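Local atomic coordinates of uncharacterized protein (Klebsiella pneumoniae, PDB entry 2A2L), a protein that is of unknown function but belongs to the HbpS-like family, named for haem-degrading proteins. Residues Gln19-Val24 and Thr46-Arg51; Val33-Ser38 and Gln131-Cys136. All coordinates share one frame; numbering follows the deposited sequence.

Contact 1 of 2, residues Gln19-Val24 and Thr46-Arg51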
ATOM      1  N   GLN A  19     -12.555  28.347 -13.198  1.00 31.10           N
ATOM      2  CA  GLN A  19     -12.406  29.776 -13.049  1.00 31.10           C
ATOM      3  C   GLN A  19     -11.444  30.138 -11.925  1.00 31.07           C
ATOM      4  O   GLN A  19     -10.570  30.981 -12.121  1.00 31.10           O
ATOM      5  CB  GLN A  19     -13.769  30.432 -12.827  1.00 31.08           C
ATOM      6  CG  GLN A  19     -14.751  30.247 -13.983  1.00 31.17           C
ATOM      7  CD  GLN A  19     -14.208  30.712 -15.349  1.00 46.87           C
ATOM      8  OE1 GLN A  19     -13.954  31.905 -15.575  1.00 43.52           O
ATOM      9  NE2 GLN A  19     -14.038  29.762 -16.264  1.00 43.62           N
ATOM     10  N   MET A  20     -11.589  29.497 -10.761  1.00 31.07           N
ATOM     11  CA  MET A  20     -10.618  29.658  -9.649  1.00 31.02           C
ATOM     12  C   MET A  20      -9.202  29.175  -9.961  1.00 31.08           C
ATOM     13  O   MET A  20      -8.243  29.627  -9.344  1.00 31.09           O
ATOM     14  CB  MET A  20     -11.087  28.976  -8.372  1.00 31.03           C
ATOM     15  CG  MET A  20     -12.569  29.076  -8.069  1.00 31.06           C
ATOM     16  SD  MET A  20     -13.052  27.745  -6.946  1.00 30.62           S
ATOM     17  CE  MET A  20     -12.849  28.599  -5.469  1.00  3.13           C
ATOM     18  N   ALA A  21      -9.070  28.264 -10.911  1.00 31.10           N
ATOM     19  CA  ALA A  21      -7.759  27.899 -11.414  1.00 31.18           C
ATOM     20  C   ALA A  21      -7.059  29.090 -12.062  1.00 31.24           C
ATOM     21  O   ALA A  21      -5.836  29.237 -11.940  1.00 31.27           O
ATOM     22  CB  ALA A  21      -7.856  26.721 -12.383  1.00 31.14           C
ATOM     23  N   ALA A  22      -7.824  29.945 -12.743  1.00 31.28           N
ATOM     24  CA  ALA A  22      -7.222  31.006 -13.526  1.00 31.32           C
ATOM     25  C   ALA A  22      -6.850  32.159 -12.620  1.00 31.37           C
ATOM     26  O   ALA A  22      -5.839  32.830 -12.842  1.00 31.41           O
ATOM     27  CB  ALA A  22      -8.153  31.470 -14.634  1.00 31.34           C
ATOM     28  N   ALA A  23      -7.671  32.376 -11.598  1.00 31.40           N
ATOM     29  CA  ALA A  23      -7.418  33.388 -10.588  1.00 31.41           C
ATOM     30  C   ALA A  23      -6.079  33.085  -9.930  1.00 31.42           C
ATOM     31  O   ALA A  23      -5.147  33.892 -10.000  1.00 31.47           O
ATOM     32  CB  ALA A  23      -8.534  33.382  -9.544  1.00 31.40           C
ATOM     33  N   VAL A  24      -6.004  31.906  -9.322  1.00 31.41           N
ATOM     34  CA  VAL A  24      -4.802  31.376  -8.685  1.00 31.36           C
ATOM     35  C   VAL A  24      -3.577  31.468  -9.591  1.00 31.40           C
ATOM     36  O   VAL A  24      -2.521  31.924  -9.156  1.00 31.38           O
ATOM     37  CB  VAL A  24      -5.053  29.909  -8.210  1.00 31.38           C
ATOM     38  CG1 VAL A  24      -3.758  29.167  -7.881  1.00 31.29           C
ATOM     39  CG2 VAL A  24      -5.979  29.907  -7.018  1.00 31.20           C
ATOM     40  N   THR A  46     -12.096  14.413  -6.637  1.00 21.86           N
ATOM     41  CA  THR A  46     -11.264  15.224  -7.464  1.00 21.77           C
ATOM     42  C   THR A  46     -12.099  15.784  -8.605  1.00 21.70           C
ATOM     43  O   THR A  46     -12.697  15.027  -9.362  1.00 21.72           O
ATOM     44  CB  THR A  46     -10.121  14.384  -8.031  1.00 21.76           C
ATOM     45  OG1 THR A  46      -9.581  13.569  -6.995  1.00 21.87           O
ATOM     46  CG2 THR A  46      -9.034  15.250  -8.595  1.00 21.83           C
ATOM     47  N   LEU A  47     -12.171  17.108  -8.695  1.00 21.57           N
ATOM     48  CA  LEU A  47     -12.709  17.762  -9.886  1.00 21.45           C
ATOM     49  C   LEU A  47     -11.533  18.182 -10.739  1.00 21.40           C
ATOM     50  O   LEU A  47     -11.448  17.807 -11.893  1.00 21.41           O
ATOM     51  CB  LEU A  47     -13.535  19.003  -9.513  1.00 21.48           C
ATOM     52  CG  LEU A  47     -14.922  18.829  -8.909  1.00 21.26           C
ATOM     53  CD1 LEU A  47     -15.489  20.185  -8.458  1.00  6.38           C
ATOM     54  CD2 LEU A  47     -15.844  18.171  -9.907  1.00 12.40           C
ATOM     55  N   LEU A  48     -10.621  18.955 -10.160  1.00 21.31           N
ATOM     56  CA  LEU A  48      -9.497  19.511 -10.903  1.00 21.24           C
ATOM     57  C   LEU A  48      -8.183  19.354 -10.138  1.00 21.18           C
ATOM     58  O   LEU A  48      -8.147  19.543  -8.922  1.00 21.09           O
ATOM     59  CB  LEU A  48      -9.739  20.985 -11.191  1.00 21.25           C
ATOM     60  CG  LEU A  48      -8.835  21.643 -12.233  1.00 21.29           C
ATOM     61  CD1 LEU A  48      -9.699  22.502 -13.131  1.00 24.99           C
ATOM     62  CD2 LEU A  48      -7.780  22.500 -11.554  1.00 25.67           C
ATOM     63  N   ILE A  49      -7.117  19.016 -10.870  1.00 21.08           N
ATOM     64  CA  ILE A  49      -5.728  19.243 -10.429  1.00 21.04           C
ATOM     65  C   ILE A  49      -4.920  19.917 -11.530  1.00 21.00           C
ATOM     66  O   ILE A  49      -4.872  19.410 -12.634  1.00 21.04           O
ATOM     67  CB  ILE A  49      -5.022  17.926 -10.094  1.00 20.97           C
ATOM     68  CG1 ILE A  49      -5.684  17.249  -8.909  1.00 20.96           C
ATOM     69  CG2 ILE A  49      -3.513  18.140  -9.880  1.00 21.02           C
ATOM     70  CD1 ILE A  49      -5.174  15.815  -8.665  1.00 36.14           C
ATOM     71  N   GLN A  50      -4.271  21.033 -11.220  1.00 20.98           N
ATOM     72  CA  GLN A  50      -3.529  21.799 -12.212  1.00 20.94           C
ATOM     73  C   GLN A  50      -2.153  22.261 -11.739  1.00 20.97           C
ATOM     74  O   GLN A  50      -2.044  23.023 -10.773  1.00 20.93           O
ATOM     75  CB  GLN A  50      -4.340  23.021 -12.616  1.00 20.94           C
ATOM     76  CG  GLN A  50      -3.643  23.893 -13.604  1.00 20.82           C
ATOM     77  CD  GLN A  50      -4.525  24.977 -14.126  1.00 22.58           C
ATOM     78  OE1 GLN A  50      -5.402  24.717 -14.948  1.00 18.34           O
ATOM     79  NE2 GLN A  50      -4.310  26.209 -13.653  1.00 24.18           N
ATOM     80  N   ARG A  51      -1.115  21.801 -12.436  1.00 21.01           N
ATOM     81  CA  ARG A  51       0.264  22.049 -12.031  1.00 21.14           C
ATOM     82  C   ARG A  51       1.010  23.005 -12.977  1.00 21.16           C
ATOM     83  O   ARG A  51       1.210  22.714 -14.156  1.00 21.08           O
ATOM     84  CB  ARG A  51       1.052  20.749 -11.824  1.00 21.08           C
ATOM     85  CG  ARG A  51       2.507  21.011 -11.419  1.00 21.14           C
ATOM     86  CD  ARG A  51       3.291  19.758 -11.045  1.00 21.33           C
ATOM     87  NE  ARG A  51       3.856  19.074 -12.218  1.00 37.51           N
ATOM     88  CZ  ARG A  51       4.950  19.459 -12.877  1.00 31.91           C
ATOM     89  NH1 ARG A  51       5.630  20.539 -12.503  1.00 36.61           N
ATOM     90  NH2 ARG A  51       5.373  18.754 -13.920  1.00 26.96           N
TER

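Contact 2 of 2, residues Val33-Ser38 and Gln131-Cys136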
ATOM      1  N   VAL A  33       5.580  32.896  -8.114  1.00 28.72           N
ATOM      2  CA  VAL A  33       5.613  31.540  -7.597  1.00 28.35           C
ATOM      3  C   VAL A  33       4.852  30.566  -8.519  1.00 28.07           C
ATOM      4  O   VAL A  33       3.872  30.933  -9.146  1.00 28.06           O
ATOM      5  CB  VAL A  33       5.184  31.490  -6.068  1.00 28.37           C
ATOM      6  CG1 VAL A  33       3.672  31.617  -5.878  1.00 28.37           C
ATOM      7  CG2 VAL A  33       5.710  30.218  -5.378  1.00 28.46           C
ATOM      8  N   ALA A  34       5.319  29.326  -8.601  1.00 27.68           N
ATOM      9  CA  ALA A  34       4.640  28.278  -9.355  1.00 27.26           C
ATOM     10  C   ALA A  34       4.011  27.245  -8.426  1.00 27.00           C
ATOM     11  O   ALA A  34       4.704  26.591  -7.644  1.00 26.96           O
ATOM     12  CB  ALA A  34       5.602  27.608 -10.285  1.00 27.28           C
ATOM     13  N   VAL A  35       2.694  27.090  -8.521  1.00 26.61           N
ATOM     14  CA  VAL A  35       1.980  26.180  -7.632  1.00 26.18           C
ATOM     15  C   VAL A  35       1.171  25.097  -8.338  1.00 25.95           C
ATOM     16  O   VAL A  35       0.793  25.257  -9.492  1.00 25.86           O
ATOM     17  CB  VAL A  35       1.098  26.938  -6.624  1.00 26.20           C
ATOM     18  CG1 VAL A  35       1.939  27.903  -5.786  1.00 26.07           C
ATOM     19  CG2 VAL A  35      -0.034  27.643  -7.316  1.00 26.10           C
ATOM     20  N   VAL A  36       0.890  24.000  -7.626  1.00 25.61           N
ATOM     21  CA  VAL A  36      -0.284  23.160  -7.924  1.00 25.25           C
ATOM     22  C   VAL A  36      -1.599  23.672  -7.293  1.00 25.05           C
ATOM     23  O   VAL A  36      -1.610  24.092  -6.143  1.00 25.01           O
ATOM     24  CB  VAL A  36      -0.015  21.702  -7.567  1.00 25.27           C
ATOM     25  CG1 VAL A  36      -1.032  20.745  -8.236  1.00 25.08           C
ATOM     26  CG2 VAL A  36       1.403  21.346  -7.982  1.00 25.32           C
ATOM     27  N   PHE A  37      -2.699  23.629  -8.055  1.00 24.75           N
ATOM     28  CA  PHE A  37      -4.041  23.955  -7.548  1.00 24.44           C
ATOM     29  C   PHE A  37      -4.943  22.753  -7.703  1.00 24.29           C
ATOM     30  O   PHE A  37      -4.955  22.097  -8.756  1.00 24.21           O
ATOM     31  CB  PHE A  37      -4.660  25.124  -8.320  1.00 24.47           C
ATOM     32  CG  PHE A  37      -6.037  25.555  -7.817  1.00 24.41           C
ATOM     33  CD1 PHE A  37      -6.214  25.998  -6.490  1.00 23.86           C
ATOM     34  CD2 PHE A  37      -7.143  25.558  -8.684  1.00 21.78           C
ATOM     35  CE1 PHE A  37      -7.477  26.415  -6.011  1.00 10.53           C
ATOM     36  CE2 PHE A  37      -8.427  25.982  -8.236  1.00 10.47           C
ATOM     37  CZ  PHE A  37      -8.595  26.418  -6.895  1.00 17.84           C
ATOM     38  N   SER A  38      -5.700  22.463  -6.653  1.00 24.03           N
ATOM     39  CA  SER A  38      -6.670  21.375  -6.713  1.00 23.78           C
ATOM     40  C   SER A  38      -7.997  21.830  -6.186  1.00 23.64           C
ATOM     41  O   SER A  38      -8.034  22.738  -5.372  1.00 23.58           O
ATOM     42  CB  SER A  38      -6.176  20.163  -5.963  1.00 23.74           C
ATOM     43  OG  SER A  38      -4.891  19.824  -6.430  1.00 23.69           O
ATOM     44  N   GLN A 131      -1.809  29.523   1.235  1.00 29.67           N
ATOM     45  CA  GLN A 131      -3.040  29.869   1.900  1.00 29.91           C
ATOM     46  C   GLN A 131      -3.641  31.171   1.329  1.00 30.06           C
ATOM     47  O   GLN A 131      -4.861  31.330   1.293  1.00 30.08           O
ATOM     48  CB  GLN A 131      -2.770  29.980   3.395  1.00 29.83           C
ATOM     49  CG  GLN A 131      -3.995  29.806   4.233  1.00 29.96           C
ATOM     50  CD  GLN A 131      -3.802  30.317   5.641  1.00 41.03           C
ATOM     51  OE1 GLN A 131      -2.732  30.133   6.252  1.00 28.36           O
ATOM     52  NE2 GLN A 131      -4.847  30.963   6.176  1.00 32.28           N
ATOM     53  N   LEU A 132      -2.764  32.071   0.882  1.00 30.30           N
ATOM     54  CA  LEU A 132      -3.122  33.367   0.286  1.00 30.53           C
ATOM     55  C   LEU A 132      -3.742  33.131  -1.092  1.00 30.69           C
ATOM     56  O   LEU A 132      -4.602  33.889  -1.541  1.00 30.66           O
ATOM     57  CB  LEU A 132      -1.866  34.255   0.154  1.00 30.49           C
ATOM     58  CG  LEU A 132      -1.941  35.596  -0.618  1.00 30.45           C
ATOM     59  CD1 LEU A 132      -1.034  36.675   0.015  1.00 25.81           C
ATOM     60  CD2 LEU A 132      -1.552  35.469  -2.087  1.00 33.45           C
ATOM     61  N   LEU A 133      -3.273  32.076  -1.757  1.00 30.96           N
ATOM     62  CA  LEU A 133      -3.716  31.742  -3.096  1.00 31.24           C
ATOM     63  C   LEU A 133      -4.963  30.892  -3.000  1.00 31.47           C
ATOM     64  O   LEU A 133      -5.754  30.820  -3.941  1.00 31.54           O
ATOM     65  CB  LEU A 133      -2.623  30.980  -3.844  1.00 31.21           C
ATOM     66  CG  LEU A 133      -1.325  31.720  -4.131  1.00 31.14           C
ATOM     67  CD1 LEU A 133      -0.368  30.804  -4.788  1.00 15.26           C
ATOM     68  CD2 LEU A 133      -1.571  32.934  -4.998  1.00 27.62           C
ATOM     69  N   ALA A 134      -5.131  30.250  -1.847  1.00 31.78           N
ATOM     70  CA  ALA A 134      -6.296  29.447  -1.573  1.00 32.08           C
ATOM     71  C   ALA A 134      -7.493  30.338  -1.268  1.00 32.31           C
ATOM     72  O   ALA A 134      -8.581  30.083  -1.777  1.00 32.32           O
ATOM     73  CB  ALA A 134      -6.017  28.481  -0.437  1.00 32.05           C
ATOM     74  N   GLN A 135      -7.284  31.387  -0.465  1.00 32.64           N
ATOM     75  CA  GLN A 135      -8.315  32.413  -0.218  1.00 33.05           C
ATOM     76  C   GLN A 135      -8.656  33.190  -1.490  1.00 33.27           C
ATOM     77  O   GLN A 135      -9.802  33.480  -1.755  1.00 33.30           O
ATOM     78  CB  GLN A 135      -7.878  33.382   0.887  1.00 32.95           C
ATOM     79  CG  GLN A 135      -9.013  34.242   1.485  1.00 33.11           C
ATOM     80  CD  GLN A 135     -10.177  33.428   2.098  1.00 43.32           C
ATOM     81  OE1 GLN A 135     -11.355  33.636   1.761  1.00 26.13           O
ATOM     82  NE2 GLN A 135      -9.846  32.513   3.009  1.00 43.81           N
ATOM     83  N   CYS A 136      -7.625  33.498  -2.263  1.00 33.72           N
ATOM     84  CA  CYS A 136      -7.716  34.066  -3.587  1.00 34.00           C
ATOM     85  C   CYS A 136      -8.677  33.305  -4.497  1.00 34.19           C
ATOM     86  O   CYS A 136      -9.461  33.917  -5.194  1.00 34.18           O
ATOM     87  CB  CYS A 136      -6.303  34.078  -4.166  1.00 34.00           C
ATOM     88  SG  CYS A 136      -6.100  34.341  -5.943  1.00 34.21           S
TER

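Contact 1 of 2, residues Gln19-Val24 and Thr46-Arg51
Gln50 and Ala21 meet where helix 14-30 packs across strand 46-51 of an antiparallel sheet with helices on both faces, in a member of the GAF clan. The contact is small: one helix residue faces two alternate strand residues, Leu48 and Gln50. Ile49, between them, turns to the other face and packs on Leu64 of helix 59-72.

The Gln50 side chain bridges the gap. Its CB lies beside its own strand neighbour, 3.6 Å from Leu48 CD2. CG is anti to the backbone N (chi1 178°), and the extended chain carries the amide out to the helix. There CD comes 4.1 Å from Ala21 CB. OE1 is just as far from that methyl, and NE2 is 3.8 Å away. The methyl lies above the amide plane but obliquely, beyond the OE1 and NE2 end and not over the middle. NE2 is also 3.8 Å from Ala21 O, too long to be called a hydrogen bond. Buried OE1 accepts a hydrogen bond from Gln18 NE2 of the second subunit, which helps fix the amide's rotation.

The second subunit also continues the sheet past this edge strand, pairing antiparallel with Leu48, Ile49 and Gln50. Near its start the strand has a classic beta bulge, Leu47 and Leu48 both opposite Val39. From the bulge, Leu48 CD2 lies next to the amide on the same flank of the methyl, 4.3 Å from Ala21 CB.

Contact 2 of 2, residues Val33-Ser38 and Gln131-Cys136
Val35 and Leu133 touch end to end where helix 127-143 lies over the extended lead-in to strand 36-41 of the antiparallel sheet. The contact is purely apolar. Leu133 CD1 is the methyl that reaches across, 3.8 Å from Val35 CG1 and 4.1 Å from Val35 CG2, so it rests on both branches of the valine. Val33 adds a looser touch, with its CG1 4.3 Å from Leu133 CD1. Val33 and Val35 are alternate residues of an extended chain, and both turn toward the helix.

The next shell holds these groups in place. Val122 of the neighbouring strand 116-123 packs on both Val35 and Leu133. Lys27 of helix 14-30 packs on Leu133. The backbone of Val35 is hydrogen-bonded to Met52, and that of Val36 to Ser123, so this chain is tied on both flanks. Phe37 packs on Met20 and Val24 of helix 14-30 and on Val120 and Val122 of strand 116-123.

On the helix, CG of Leu133 is anti to its own carbonyl carbon (chi1 -65°), which sends the side chain out to the valines. The turn bearing it is closed by a bond of 3.0 Å from Gln135 N to Gln131 O.

How the contacts relate
After strand 6-12 the chain forms helix 14-30, then strand 36-41, strand 46-51 and, at the far end, helix 127-143. Contact 1 closes a short loop of 21 residues from the first helix to the edge strand. Contact 2 starts inside that loop, at 33-38, and closes a long one of 92 residues to the last helix. The two therefore cross along the chain. Together they tie helices 14-30 and 127-143 to strand 46-51 and to the lead-in of its neighbour 36-41. Their centres are 9 Å apart and they touch directly: Gln50 N probably hydrogen-bonds Phe37 O at 2.8 Å, and Phe37 CE2 packs 3.6 Å from Ala21 N.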